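AT27789p (Drosophila melanogaster, PDB 5UZM) probably binds RNA, including mRNA, this piece being the second quasi-RNA recognition motif (qRRM2) of the hnRNP F/H homologue Glorund. Local coordinates at residues G6-P17 with R79-E90. Numbering follows the deposited sequence. Where two conformers were deposited one is given.
Sequences GTAFVVKLRGLP and RYIEIFRSSIAE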
ATOM      1  N   GLY A   6       4.741 -11.972 -11.066  1.00 56.64           N
ATOM      2  CA  GLY A   6       3.959 -10.764 -10.858  1.00 38.68           C
ATOM      3  C   GLY A   6       3.158 -10.790  -9.572  1.00 53.38           C
ATOM      4  O   GLY A   6       2.772  -9.736  -9.036  1.00 48.43           O
ATOM      5  N   THR A   7       2.929 -12.007  -9.063  1.00 56.71           N
ATOM      6  CA  THR A   7       2.014 -12.211  -7.945  1.00 59.31           C
ATOM      7  C   THR A   7       2.588 -11.773  -6.608  1.00 59.31           C
ATOM      8  O   THR A   7       1.837 -11.723  -5.627  1.00 41.21           O
ATOM      9  CB  THR A   7       1.590 -13.680  -7.829  1.00 51.85           C
ATOM     10  OG1 THR A   7       2.744 -14.498  -7.575  1.00 58.42           O
ATOM     11  CG2 THR A   7       0.874 -14.140  -9.103  1.00 55.55           C
ATOM     12  N   ALA A   8       3.879 -11.463  -6.526  1.00 45.81           N
ATOM     13  CA  ALA A   8       4.437 -10.984  -5.272  1.00 53.73           C
ATOM     14  C   ALA A   8       4.861  -9.519  -5.328  1.00 29.68           C
ATOM     15  O   ALA A   8       5.525  -9.059  -4.390  1.00 30.63           O
ATOM     16  CB  ALA A   8       5.610 -11.866  -4.846  1.00 34.99           C
ATOM     17  N   PHE A   9       4.483  -8.775  -6.385  1.00 29.15           N
ATOM     18  CA  PHE A   9       4.799  -7.347  -6.526  1.00 26.82           C
ATOM     19  C   PHE A   9       3.767  -6.514  -5.782  1.00 23.48           C
ATOM     20  O   PHE A   9       3.209  -5.563  -6.336  1.00 22.71           O
ATOM     21  CB  PHE A   9       4.806  -6.867  -7.982  1.00 28.76           C
ATOM     22  CG  PHE A   9       5.759  -7.595  -8.878  1.00 29.92           C
ATOM     23  CD1 PHE A   9       6.677  -8.475  -8.356  1.00 25.57           C
ATOM     24  CD2 PHE A   9       5.720  -7.384 -10.252  1.00 34.99           C
ATOM     25  CE1 PHE A   9       7.542  -9.192  -9.190  1.00 33.70           C
ATOM     26  CE2 PHE A   9       6.595  -8.078 -11.104  1.00 23.25           C
ATOM     27  CZ  PHE A   9       7.505  -8.990 -10.541  1.00 24.16           C
ATOM     28  N   VAL A  10       3.477  -6.899  -4.554  1.00 23.64           N
ATOM     29  CA  VAL A  10       2.432  -6.276  -3.747  1.00 21.71           C
ATOM     30  C   VAL A  10       2.964  -6.117  -2.332  1.00 17.65           C
ATOM     31  O   VAL A  10       3.617  -7.013  -1.803  1.00 18.70           O
ATOM     32  CB  VAL A  10       1.137  -7.109  -3.728  1.00 28.08           C
ATOM     33  CG1 VAL A  10       0.054  -6.397  -2.890  1.00 20.11           C
ATOM     34  CG2 VAL A  10       0.659  -7.370  -5.153  1.00 22.93           C
ATOM     35  N   VAL A  11       2.685  -4.968  -1.700  1.00 14.84           N
ATOM     36  CA  VAL A  11       2.973  -4.801  -0.285  1.00 13.35           C
ATOM     37  C   VAL A  11       1.664  -4.455   0.428  1.00 13.99           C
ATOM     38  O   VAL A  11       0.705  -3.984  -0.194  1.00 16.09           O
ATOM     39  CB  VAL A  11       4.026  -3.713  -0.011  1.00 16.49           C
ATOM     40  CG1 VAL A  11       5.333  -3.966  -0.780  1.00 19.18           C
ATOM     41  CG2 VAL A  11       3.460  -2.327  -0.331  1.00 15.40           C
ATOM     42  N   LYS A  12       1.619  -4.710   1.734  1.00 12.35           N
ATOM     43  CA  LYS A  12       0.522  -4.314   2.601  1.00 13.38           C
ATOM     44  C   LYS A  12       1.009  -3.227   3.544  1.00 15.18           C
ATOM     45  O   LYS A  12       2.105  -3.331   4.093  1.00 14.85           O
ATOM     46  CB  LYS A  12       0.021  -5.530   3.416  1.00 16.51           C
ATOM     47  CG  LYS A  12      -1.164  -5.210   4.320  1.00 18.87           C
ATOM     48  CD  LYS A  12      -1.719  -6.512   4.917  1.00 25.13           C
ATOM     49  CE  LYS A  12      -0.713  -7.210   5.816  1.00 45.54           C
ATOM     50  NZ  LYS A  12      -1.251  -8.501   6.390  1.00 47.32           N
ATOM     51  N   LEU A  13       0.207  -2.174   3.728  1.00 11.19           N
ATOM     52  CA  LEU A  13       0.527  -1.057   4.616  1.00 12.67           C
ATOM     53  C   LEU A  13      -0.360  -1.104   5.848  1.00 12.80           C
ATOM     54  O   LEU A  13      -1.506  -1.512   5.759  1.00 14.40           O
ATOM     55  CB  LEU A  13       0.298   0.295   3.928  1.00 13.43           C
ATOM     56  CG  LEU A  13       0.925   0.498   2.556  1.00 15.89           C
ATOM     57  CD1 LEU A  13       0.656   1.937   2.071  1.00 15.58           C
ATOM     58  CD2 LEU A  13       2.403   0.200   2.520  1.00 16.85           C
ATOM     59  N   ARG A  14       0.170  -0.700   6.996  1.00 12.53           N
ATOM     60  CA  ARG A  14      -0.596  -0.573   8.226  1.00 12.01           C
ATOM     61  C   ARG A  14      -0.211   0.721   8.935  1.00 13.89           C
ATOM     62  O   ARG A  14       0.930   1.211   8.819  1.00 13.35           O
ATOM     63  CB  ARG A  14      -0.344  -1.798   9.141  1.00 18.67           C
ATOM     64  CG  ARG A  14      -1.093  -1.776  10.442  1.00 34.77           C
ATOM     65  CD  ARG A  14      -0.798  -3.087  11.181  1.00 39.86           C
ATOM     66  NE  ARG A  14      -1.017  -4.241  10.306  1.00 28.28           N
ATOM     67  CZ  ARG A  14      -0.486  -5.442  10.498  1.00 50.17           C
ATOM     68  NH1 ARG A  14       0.310  -5.662  11.535  1.00 43.99           N
ATOM     69  NH2 ARG A  14      -0.749  -6.427   9.651  1.00 55.93           N
ATOM     70  N   GLY A  15      -1.182   1.338   9.595  1.00 14.28           N
ATOM     71  CA  GLY A  15      -0.933   2.540  10.354  1.00 16.04           C
ATOM     72  C   GLY A  15      -1.304   3.838   9.679  1.00 13.99           C
ATOM     73  O   GLY A  15      -0.889   4.895  10.141  1.00 16.01           O
ATOM     74  N   LEU A  16      -2.051   3.778   8.582  1.00 11.72           N
ATOM     75  CA  LEU A  16      -2.311   4.970   7.787  1.00 11.76           C
ATOM     76  C   LEU A  16      -3.123   6.016   8.554  1.00 19.51           C
ATOM     77  O   LEU A  16      -3.986   5.669   9.377  1.00 21.78           O
ATOM     78  CB  LEU A  16      -3.058   4.571   6.525  1.00 13.12           C
ATOM     79  CG  LEU A  16      -2.269   3.687   5.549  1.00 12.22           C
ATOM     80  CD1 LEU A  16      -3.149   3.108   4.424  1.00 14.63           C
ATOM     81  CD2 LEU A  16      -1.133   4.530   4.946  1.00 18.60           C
ATOM     82  N   PRO A  17      -2.898   7.297   8.256  1.00 17.08           N
ATOM     83  CA  PRO A  17      -3.771   8.371   8.765  1.00 20.94           C
ATOM     84  C   PRO A  17      -5.245   8.155   8.411  1.00 24.63           C
ATOM     85  O   PRO A  17      -5.569   7.549   7.402  1.00 22.12           O
ATOM     86  CB  PRO A  17      -3.225   9.622   8.068  1.00 23.16           C
ATOM     87  CG  PRO A  17      -1.908   9.264   7.491  1.00 20.98           C
ATOM     88  CD  PRO A  17      -1.840   7.787   7.331  1.00 15.14           C
ATOM     89  N   ARG A  79       2.210   9.839  11.104  1.00 10.96           N
ATOM     90  CA  ARG A  79       1.978   8.402  11.289  1.00 10.01           C
ATOM     91  C   ARG A  79       3.125   7.597  10.703  1.00 15.74           C
ATOM     92  O   ARG A  79       3.495   7.785   9.548  1.00 13.32           O
ATOM     93  CB  ARG A  79       0.690   7.912  10.605  1.00 10.75           C
ATOM     94  CG  ARG A  79      -0.580   8.578  11.163  1.00 13.95           C
ATOM     95  CD  ARG A  79      -0.947   8.085  12.605  1.00 11.89           C
ATOM     96  NE  ARG A  79      -1.301   6.669  12.592  1.00 15.25           N
ATOM     97  CZ  ARG A  79      -1.723   5.988  13.652  1.00 16.06           C
ATOM     98  NH1 ARG A  79      -2.038   4.680  13.552  1.00 16.42           N
ATOM     99  NH2 ARG A  79      -1.821   6.614  14.813  1.00 15.83           N
ATOM    100  N   TYR A  80       3.642   6.678  11.492  1.00  9.85           N
ATOM    101  CA  TYR A  80       4.622   5.717  11.020  1.00 13.15           C
ATOM    102  C   TYR A  80       3.935   4.591  10.262  1.00 15.21           C
ATOM    103  O   TYR A  80       2.964   3.986  10.759  1.00 15.15           O
ATOM    104  CB  TYR A  80       5.381   5.148  12.220  1.00 16.22           C
ATOM    105  CG  TYR A  80       6.283   6.114  12.933  1.00 17.27           C
ATOM    106  CD1 TYR A  80       5.811   6.884  13.977  1.00 23.19           C
ATOM    107  CD2 TYR A  80       7.611   6.254  12.551  1.00 21.60           C
ATOM    108  CE1 TYR A  80       6.650   7.788  14.647  1.00 23.45           C
ATOM    109  CE2 TYR A  80       8.462   7.142  13.221  1.00 29.41           C
ATOM    110  CZ  TYR A  80       7.963   7.905  14.266  1.00 34.93           C
ATOM    111  OH  TYR A  80       8.760   8.804  14.943  1.00 50.08           O
ATOM    112  N   ILE A  81       4.429   4.302   9.061  1.00 11.57           N
ATOM    113  CA  ILE A  81       3.764   3.339   8.187  1.00 10.37           C
ATOM    114  C   ILE A  81       4.551   2.029   8.211  1.00 14.51           C
ATOM    115  O   ILE A  81       5.732   1.988   7.840  1.00 15.56           O
ATOM    116  CB  ILE A  81       3.633   3.889   6.750  1.00  9.52           C
ATOM    117  CG1 ILE A  81       2.961   5.288   6.723  1.00 12.20           C
ATOM    118  CG2 ILE A  81       2.859   2.918   5.881  1.00 12.23           C
ATOM    119  CD1 ILE A  81       1.620   5.388   7.471  1.00 13.39           C
ATOM    120  N   GLU A  82       3.909   0.974   8.685  1.00 12.33           N
ATOM    121  CA  GLU A  82       4.475  -0.373   8.629  1.00 10.47           C
ATOM    122  C   GLU A  82       4.209  -0.970   7.269  1.00 12.80           C
ATOM    123  O   GLU A  82       3.095  -0.866   6.749  1.00 14.16           O
ATOM    124  CB  GLU A  82       3.864  -1.256   9.723  1.00 19.07           C
ATOM    125  CG  GLU A  82       3.928  -0.624  11.113  1.00 23.66           C
ATOM    126  CD  GLU A  82       3.047  -1.377  12.094  1.00 53.54           C
ATOM    127  OE1 GLU A  82       3.478  -2.472  12.519  1.00 48.48           O
ATOM    128  OE2 GLU A  82       1.912  -0.907  12.391  1.00 42.55           O
ATOM    129  N   ILE A  83       5.195  -1.668   6.698  1.00 13.80           N
ATOM    130  CA  ILE A  83       5.099  -2.204   5.346  1.00 11.04           C
ATOM    131  C   ILE A  83       5.484  -3.679   5.372  1.00 16.64           C
ATOM    132  O   ILE A  83       6.513  -4.038   5.953  1.00 19.54           O
ATOM    133  CB  ILE A  83       6.009  -1.439   4.367  1.00 13.42           C
ATOM    134  CG1 ILE A  83       5.761   0.082   4.491  1.00 13.33           C
ATOM    135  CG2 ILE A  83       5.818  -1.899   2.938  1.00 18.06           C
ATOM    136  CD1 ILE A  83       6.735   0.885   3.650  1.00 15.34           C
ATOM    137  N   PHE A  84       4.645  -4.528   4.785  1.00 16.61           N
ATOM    138  CA  PHE A  84       4.896  -5.972   4.763  1.00 17.21           C
ATOM    139  C   PHE A  84       4.835  -6.528   3.352  1.00 17.80           C
ATOM    140  O   PHE A  84       4.017  -6.097   2.538  1.00 17.16           O
ATOM    141  CB  PHE A  84       3.836  -6.746   5.589  1.00 20.74           C
ATOM    142  CG  PHE A  84       3.618  -6.205   6.947  1.00 19.70           C
ATOM    143  CD1 PHE A  84       4.381  -6.655   8.018  1.00 26.12           C
ATOM    144  CD2 PHE A  84       2.666  -5.205   7.181  1.00 19.69           C
ATOM    145  CE1 PHE A  84       4.191  -6.133   9.296  1.00 29.18           C
ATOM    146  CE2 PHE A  84       2.473  -4.693   8.457  1.00 29.88           C
ATOM    147  CZ  PHE A  84       3.231  -5.159   9.516  1.00 22.58           C
ATOM    148  N   ARG A  85       5.641  -7.572   3.094  1.00 18.59           N
ATOM    149  CA  ARG A  85       5.539  -8.299   1.836  0.53 21.85           C
ATOM    150  C   ARG A  85       4.187  -8.996   1.747  1.00 17.36           C
ATOM    151  O   ARG A  85       3.661  -9.486   2.747  1.00 20.99           O
ATOM    152  CB  ARG A  85       6.663  -9.333   1.717  0.53 26.17           C
ATOM    153  CG  ARG A  85       7.993  -8.911   2.340  0.53 33.33           C
ATOM    154  CD  ARG A  85       9.070  -9.953   2.022  0.53 36.00           C
ATOM    155  NE  ARG A  85       9.248 -10.032   0.581  0.53 28.09           N
ATOM    156  CZ  ARG A  85      10.224  -9.426  -0.083  0.53 33.23           C
ATOM    157  NH1 ARG A  85      11.137  -8.723   0.570  0.53 42.82           N
ATOM    158  NH2 ARG A  85      10.291  -9.531  -1.404  0.53 43.16           N
ATOM    159  N   SER A  86       3.628  -9.026   0.543  1.00 19.46           N
ATOM    160  CA  SER A  86       2.294  -9.539   0.341  1.00 19.58           C
ATOM    161  C   SER A  86       2.205 -10.273  -0.987  1.00 23.08           C
ATOM    162  O   SER A  86       3.221 -10.769  -1.501  1.00 27.26           O
ATOM    163  CB  SER A  86       1.276  -8.388   0.410  1.00 18.17           C
ATOM    164  OG  SER A  86      -0.030  -8.902   0.469  1.00 26.14           O
ATOM    165  N   SER A  87       1.003 -10.327  -1.544  1.00 21.29           N
ATOM    166  CA  SER A  87       0.714 -11.102  -2.748  1.00 21.46           C
ATOM    167  C   SER A  87      -0.594 -10.624  -3.347  1.00 24.94           C
ATOM    168  O   SER A  87      -1.437 -10.048  -2.662  1.00 27.50           O
ATOM    169  CB  SER A  87       0.609 -12.599  -2.436  1.00 29.79           C
ATOM    170  OG  SER A  87      -0.515 -12.817  -1.596  1.00 25.97           O
ATOM    171  N   ILE A  88      -0.771 -10.905  -4.643  1.00 22.47           N
ATOM    172  CA  ILE A  88      -2.003 -10.543  -5.322  1.00 20.13           C
ATOM    173  C   ILE A  88      -3.193 -11.234  -4.668  1.00 23.11           C
ATOM    174  O   ILE A  88      -4.242 -10.620  -4.464  1.00 29.79           O
ATOM    175  CB  ILE A  88      -1.912 -10.902  -6.819  1.00 34.72           C
ATOM    176  CG1 ILE A  88      -0.728 -10.190  -7.475  1.00 45.68           C
ATOM    177  CG2 ILE A  88      -3.206 -10.557  -7.532  1.00 40.13           C
ATOM    178  CD1 ILE A  88      -1.010  -8.794  -7.882  1.00 40.77           C
ATOM    179  N   ALA A  89      -3.045 -12.524  -4.327  1.00 24.66           N
ATOM    180  CA  ALA A  89      -4.162 -13.251  -3.717  1.00 32.88           C
ATOM    181  C   ALA A  89      -4.571 -12.626  -2.385  1.00 24.22           C
ATOM    182  O   ALA A  89      -5.760 -12.527  -2.080  1.00 30.50           O
ATOM    183  CB  ALA A  89      -3.804 -14.728  -3.528  1.00 32.04           C
ATOM    184  N   GLU A  90      -3.599 -12.191  -1.576  1.00 23.67           N
ATOM    185  CA  GLU A  90      -3.963 -11.540  -0.320  1.00 19.80           C
ATOM    186  C   GLU A  90      -4.658 -10.212  -0.585  1.00 26.44           C
ATOM    187  O   GLU A  90      -5.643  -9.870   0.084  1.00 21.25           O
ATOM    188  CB  GLU A  90      -2.724 -11.354   0.560  1.00 20.43           C
ATOM    189  CG  GLU A  90      -3.090 -10.804   1.952  1.00 24.64           C
ATOM    190  CD  GLU A  90      -1.877 -10.499   2.857  1.00 30.96           C
ATOM    191  OE1 GLU A  90      -2.047 -10.478   4.100  1.00 35.33           O
ATOM    192  OE2 GLU A  90      -0.766 -10.261   2.351  1.00 34.44           O
TER
HETATM  193  O   HOH W   1       1.852  -4.412  13.037  1.00 36.46           O
HETATM  194  O   HOH W   2       0.919   4.326  12.492  1.00 24.55           O
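R14 and F84 meet because their side chains leave neighbouring strands with different first torsions: CG of R14 is anti to the backbone N (chi1 -180°), while CG of F84 stands beside its own (chi1 -50°). The arginine chain then bends at chi3, so that F84 CE2 lies over the middle of one guanidinium face, 3.7 Å from R14 CZ, with the two planes 34° apart. A long, flat cation suits this place, since its aliphatic part passes E82 while its flat end offers a face to the CE2 and CZ atoms of F84. E82 reaches the same guanidinium through a water that accepts from R14 NH1 and donates to E82 OE1. A leucine in place of R14 would probably leave the CE2-CZ end of F84 without its cationic neighbour and E82 without its water-linked positive partner. Farther along this face, K12 also bends at chi3, but in the opposite sense, and bridges to E90, NZ lying 3.1 Å from OE1 on the syn side of the carboxylate. S87 caps the helix that carries E90, its OG accepting from E90 N. The strands pair antiparallel beneath these groups: K12 N donates to F84 O and F84 N to K12 O, both at 2.9 Å, and R14 exchanges a similar pair with E82. On the reverse face L13 and I83 lie alongside each other, L13 CD2 3.9 Å from I83 CG1, and helix 22-28 covers both. Beyond the strand, G15 adopts a positive phi that suits glycine; its carbonyl O receives R79 NE at 3.1 Å, from above the carbonyl plane. Strands 10-14 and 79-85 are the central β1 and its β4 neighbour in the antiparallel sheet of the RNA recognition motif, whose face opposite the two packed helices, 22-28 and 62-69, binds RNA in canonical relatives.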